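Local coordinates for protein 16S rRNA methylase (Uncultured bacterium, PDB 7JLZ) that probably methylates N1 of adenine 1408 in the 16S rRNA of the 30S ribosomal subunit, a modification linked to aminoglycoside resistance, at residues 125-136 with 203-211. Residues are numbered along the deposited sequence; the frame is centred on the assembly and turned at random.
Sequences LKSNGICEIVLG and PLYQLKFKK
Glu132 and Lys208 face each other as a non-hydrogen-bonded pair, their side chains running alongside one another on the sheet face they share with Val134 and Gln206. Glu132 holds CG opposite its own nitrogen (chi1 177°), and the extended chain lifts the carboxylate off the sheet above its own strand; the ends of Gln206 and Lys208 come over to meet it, Lys208 CE lying 3.4 Å from Glu132 OE1. Lys208 NZ stays 4.2 Å from Glu132 OE1, too far for a salt bridge; OE1 pairs instead with Lys96 of strand 94-100. Gln206 reaches the other oxygen, its amide plane turned 77° from the carboxylate, although the very short NE2 to OE2 distance leaves this bond doubtful. Across the opposite face, Ile133 CD1 packs 3.8 Å from Phe209 CE1, and Leu135 CD1 meets Leu207 CD1 at 4.0 Å; Phe167 of helix 156-168 covers Ile133, Leu207 and Phe209. Paired backbone hydrogen bonds join Cys131 with Phe209, Ile133 with Leu207 and Leu135 with Tyr205. At the end of strand 205-211, the extended Lys211 side chain lies along the Lys126-Gly129 type I turn, and its NZ donates to Leu125 O at 3.2 Å from above the carbonyl plane and also to Ser122 O. In this class I (Rossmann-like) methyltransferase fold, strand order 3-2-1-4-5-7-6, antiparallel 205-211 is inserted between 129-135 and 172-179; on its mixed face the carboxylate probably stays ionised between lysines of both adjoining strands.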
loop_
_atom_site.group_PDB
_atom_site.type_symbol
_atom_site.label_atom_id
_atom_site.label_comp_id
_atom_site.label_asym_id
_atom_site.label_seq_id
_atom_site.Cartn_x
_atom_site.Cartn_y
_atom_site.Cartn_z
ATOM N N LEU A 125 -10.691 2.643 -2.581
ATOM C CA LEU A 125 -10.675 2.321 -4.001
ATOM C C LEU A 125 -11.849 2.944 -4.742
ATOM O O LEU A 125 -12.963 3.010 -4.219
ATOM C CB LEU A 125 -10.725 0.806 -4.196
ATOM C CG LEU A 125 -9.418 0.073 -3.952
ATOM C CD1 LEU A 125 -9.664 -1.424 -3.912
ATOM C CD2 LEU A 125 -8.469 0.438 -5.069
ATOM N N LYS A 126 -11.597 3.362 -5.984
ATOM C CA LYS A 126 -12.679 3.632 -6.920
ATOM C C LYS A 126 -13.373 2.323 -7.279
ATOM O O LYS A 126 -12.814 1.233 -7.095
ATOM C CB LYS A 126 -12.144 4.293 -8.189
ATOM C CG LYS A 126 -11.450 5.620 -7.995
ATOM C CD LYS A 126 -11.117 6.201 -9.349
ATOM C CE LYS A 126 -10.647 7.628 -9.256
ATOM N NZ LYS A 126 -10.404 8.181 -10.617
ATOM N N SER A 127 -14.581 2.433 -7.848
ATOM C CA SER A 127 -15.412 1.247 -8.056
ATOM C C SER A 127 -14.682 0.175 -8.858
ATOM O O SER A 127 -14.727 -1.012 -8.512
ATOM C CB SER A 127 -16.729 1.640 -8.729
ATOM O OG SER A 127 -16.502 2.291 -9.965
ATOM N N ASN A 128 -13.967 0.563 -9.910
ATOM C CA ASN A 128 -13.244 -0.416 -10.709
ATOM C C ASN A 128 -11.768 -0.498 -10.330
ATOM O O ASN A 128 -10.928 -0.819 -11.175
ATOM C CB ASN A 128 -13.404 -0.111 -12.197
ATOM C CG ASN A 128 -13.269 -1.350 -13.058
ATOM O OD1 ASN A 128 -13.384 -2.478 -12.568
ATOM N ND2 ASN A 128 -13.029 -1.151 -14.350
ATOM N N GLY A 129 -11.438 -0.217 -9.066
ATOM C CA GLY A 129 -10.053 -0.208 -8.648
ATOM C C GLY A 129 -9.509 -1.597 -8.384
ATOM O O GLY A 129 -10.249 -2.572 -8.262
ATOM N N ILE A 130 -8.180 -1.667 -8.311
ATOM C CA ILE A 130 -7.442 -2.900 -8.061
ATOM C C ILE A 130 -6.691 -2.758 -6.748
ATOM O O ILE A 130 -6.062 -1.723 -6.495
ATOM C CB ILE A 130 -6.457 -3.218 -9.207
ATOM C CG1 ILE A 130 -7.203 -3.495 -10.509
ATOM C CG2 ILE A 130 -5.540 -4.382 -8.824
ATOM C CD1 ILE A 130 -8.410 -4.389 -10.332
ATOM N N CYS A 131 -6.759 -3.788 -5.908
ATOM C CA CYS A 131 -5.978 -3.840 -4.681
ATOM C C CYS A 131 -4.900 -4.899 -4.834
ATOM O O CYS A 131 -5.175 -5.998 -5.316
ATOM C CB CYS A 131 -6.861 -4.158 -3.474
ATOM S SG CYS A 131 -5.974 -4.319 -1.916
ATOM N N GLU A 132 -3.673 -4.555 -4.457
ATOM C CA GLU A 132 -2.570 -5.506 -4.424
ATOM C C GLU A 132 -2.083 -5.593 -2.986
ATOM O O GLU A 132 -1.889 -4.561 -2.327
ATOM C CB GLU A 132 -1.435 -5.079 -5.364
ATOM C CG GLU A 132 -0.205 -5.999 -5.323
ATOM C CD GLU A 132 0.901 -5.568 -6.278
ATOM O OE1 GLU A 132 0.588 -4.962 -7.323
ATOM O OE2 GLU A 132 2.089 -5.842 -5.981
ATOM N N ILE A 133 -1.940 -6.814 -2.480
ATOM C CA ILE A 133 -1.507 -7.051 -1.111
ATOM C C ILE A 133 -0.259 -7.910 -1.175
ATOM O O ILE A 133 -0.281 -9.000 -1.758
ATOM C CB ILE A 133 -2.598 -7.726 -0.261
ATOM C CG1 ILE A 133 -3.835 -6.837 -0.174
ATOM C CG2 ILE A 133 -2.088 -8.012 1.138
ATOM C CD1 ILE A 133 -4.927 -7.401 0.726
ATOM N N VAL A 134 0.825 -7.407 -0.601
ATOM C CA VAL A 134 2.081 -8.138 -0.510
ATOM C C VAL A 134 2.155 -8.738 0.885
ATOM O O VAL A 134 2.042 -8.018 1.881
ATOM C CB VAL A 134 3.277 -7.218 -0.791
ATOM C CG1 VAL A 134 4.600 -7.958 -0.544
ATOM C CG2 VAL A 134 3.202 -6.686 -2.228
ATOM N N LEU A 135 2.327 -10.059 0.955
ATOM C CA LEU A 135 2.311 -10.802 2.204
ATOM C C LEU A 135 3.677 -11.420 2.458
ATOM O O LEU A 135 4.391 -11.806 1.524
ATOM C CB LEU A 135 1.256 -11.921 2.186
ATOM C CG LEU A 135 -0.219 -11.522 2.249
ATOM C CD1 LEU A 135 -1.127 -12.750 2.213
ATOM C CD2 LEU A 135 -0.464 -10.726 3.505
ATOM N N GLY A 136 4.030 -11.510 3.738
ATOM C CA GLY A 136 5.236 -12.203 4.147
ATOM C C GLY A 136 6.082 -11.454 5.160
ATOM O O GLY A 136 6.930 -12.062 5.823
ATOM N N PRO A 203 9.815 -16.460 1.914
ATOM C CA PRO A 203 9.135 -16.122 0.662
ATOM C C PRO A 203 8.176 -14.963 0.850
ATOM O O PRO A 203 7.614 -14.752 1.927
ATOM C CB PRO A 203 8.389 -17.411 0.317
ATOM C CG PRO A 203 8.014 -17.954 1.650
ATOM C CD PRO A 203 9.102 -17.533 2.634
ATOM N N LEU A 204 8.006 -14.197 -0.223
ATOM C CA LEU A 204 7.035 -13.113 -0.258
ATOM C C LEU A 204 6.029 -13.376 -1.371
ATOM O O LEU A 204 6.373 -13.942 -2.415
ATOM C CB LEU A 204 7.712 -11.753 -0.464
ATOM C CG LEU A 204 8.609 -11.249 0.679
ATOM C CD1 LEU A 204 9.150 -9.865 0.356
ATOM C CD2 LEU A 204 7.859 -11.231 2.017
ATOM N N TYR A 205 4.788 -12.954 -1.143
ATOM C CA TYR A 205 3.691 -13.239 -2.051
ATOM C C TYR A 205 2.972 -11.951 -2.411
ATOM O O TYR A 205 2.923 -11.004 -1.621
ATOM C CB TYR A 205 2.686 -14.219 -1.439
ATOM C CG TYR A 205 3.340 -15.511 -1.016
ATOM C CD1 TYR A 205 3.546 -16.535 -1.930
ATOM C CD2 TYR A 205 3.778 -15.694 0.292
ATOM C CE1 TYR A 205 4.156 -17.714 -1.544
ATOM C CE2 TYR A 205 4.384 -16.859 0.682
ATOM C CZ TYR A 205 4.568 -17.868 -0.237
ATOM O OH TYR A 205 5.172 -19.036 0.160
ATOM N N GLN A 206 2.436 -11.942 -3.621
ATOM C CA GLN A 206 1.659 -10.841 -4.177
ATOM C C GLN A 206 0.273 -11.368 -4.514
ATOM O O GLN A 206 0.147 -12.379 -5.198
ATOM C CB GLN A 206 2.351 -10.325 -5.437
ATOM C CG GLN A 206 1.868 -9.008 -5.985
ATOM C CD GLN A 206 2.624 -8.637 -7.248
ATOM O OE1 GLN A 206 2.586 -9.369 -8.238
ATOM N NE2 GLN A 206 3.337 -7.514 -7.213
ATOM N N LEU A 207 -0.761 -10.678 -4.051
ATOM C CA LEU A 207 -2.137 -11.060 -4.328
ATOM C C LEU A 207 -2.836 -9.831 -4.873
ATOM O O LEU A 207 -2.656 -8.737 -4.333
ATOM C CB LEU A 207 -2.858 -11.553 -3.060
ATOM C CG LEU A 207 -2.502 -12.917 -2.460
ATOM C CD1 LEU A 207 -1.113 -12.908 -1.820
ATOM C CD2 LEU A 207 -3.547 -13.341 -1.447
ATOM N N LYS A 208 -3.604 -9.998 -5.951
ATOM C CA LYS A 208 -4.359 -8.896 -6.536
ATOM C C LYS A 208 -5.844 -9.201 -6.465
ATOM O O LYS A 208 -6.262 -10.355 -6.573
ATOM C CB LYS A 208 -3.962 -8.632 -7.995
ATOM C CG LYS A 208 -2.495 -8.197 -8.098
ATOM C CD LYS A 208 -2.102 -7.771 -9.501
ATOM C CE LYS A 208 -0.648 -7.298 -9.523
ATOM N NZ LYS A 208 -0.159 -6.994 -10.901
ATOM N N PHE A 209 -6.628 -8.144 -6.282
ATOM C CA PHE A 209 -8.066 -8.261 -6.103
ATOM C C PHE A 209 -8.761 -7.159 -6.878
ATOM O O PHE A 209 -8.175 -6.119 -7.192
ATOM C CB PHE A 209 -8.490 -8.143 -4.630
ATOM C CG PHE A 209 -7.707 -9.018 -3.684
ATOM C CD1 PHE A 209 -6.462 -8.625 -3.216
ATOM C CD2 PHE A 209 -8.239 -10.214 -3.240
ATOM C CE1 PHE A 209 -5.755 -9.422 -2.341
ATOM C CE2 PHE A 209 -7.542 -11.007 -2.364
ATOM C CZ PHE A 209 -6.296 -10.610 -1.917
ATOM N N LYS A 210 -10.029 -7.402 -7.177
ATOM C CA LYS A 210 -10.947 -6.333 -7.533
ATOM C C LYS A 210 -12.096 -6.335 -6.533
ATOM O O LYS A 210 -12.244 -7.247 -5.719
ATOM C CB LYS A 210 -11.449 -6.484 -8.973
ATOM C CG LYS A 210 -12.009 -7.843 -9.303
ATOM C CD LYS A 210 -12.542 -7.864 -10.733
ATOM C CE LYS A 210 -13.039 -9.241 -11.136
ATOM N NZ LYS A 210 -13.613 -9.229 -12.519
ATOM N N LYS A 211 -12.893 -5.275 -6.560
ATOM C CA LYS A 211 -14.032 -5.213 -5.656
ATOM C C LYS A 211 -15.076 -6.258 -6.017
ATOM O O LYS A 211 -15.296 -6.579 -7.190
ATOM C CB LYS A 211 -14.674 -3.839 -5.696
ATOM C CG LYS A 211 -13.831 -2.753 -5.131
ATOM C CD LYS A 211 -14.686 -1.509 -5.055
ATOM C CE LYS A 211 -14.008 -0.425 -4.291
ATOM N NZ LYS A 211 -15.026 0.592 -3.911
HETATM O O HOH W 1 -12.697 -3.148 -8.310
#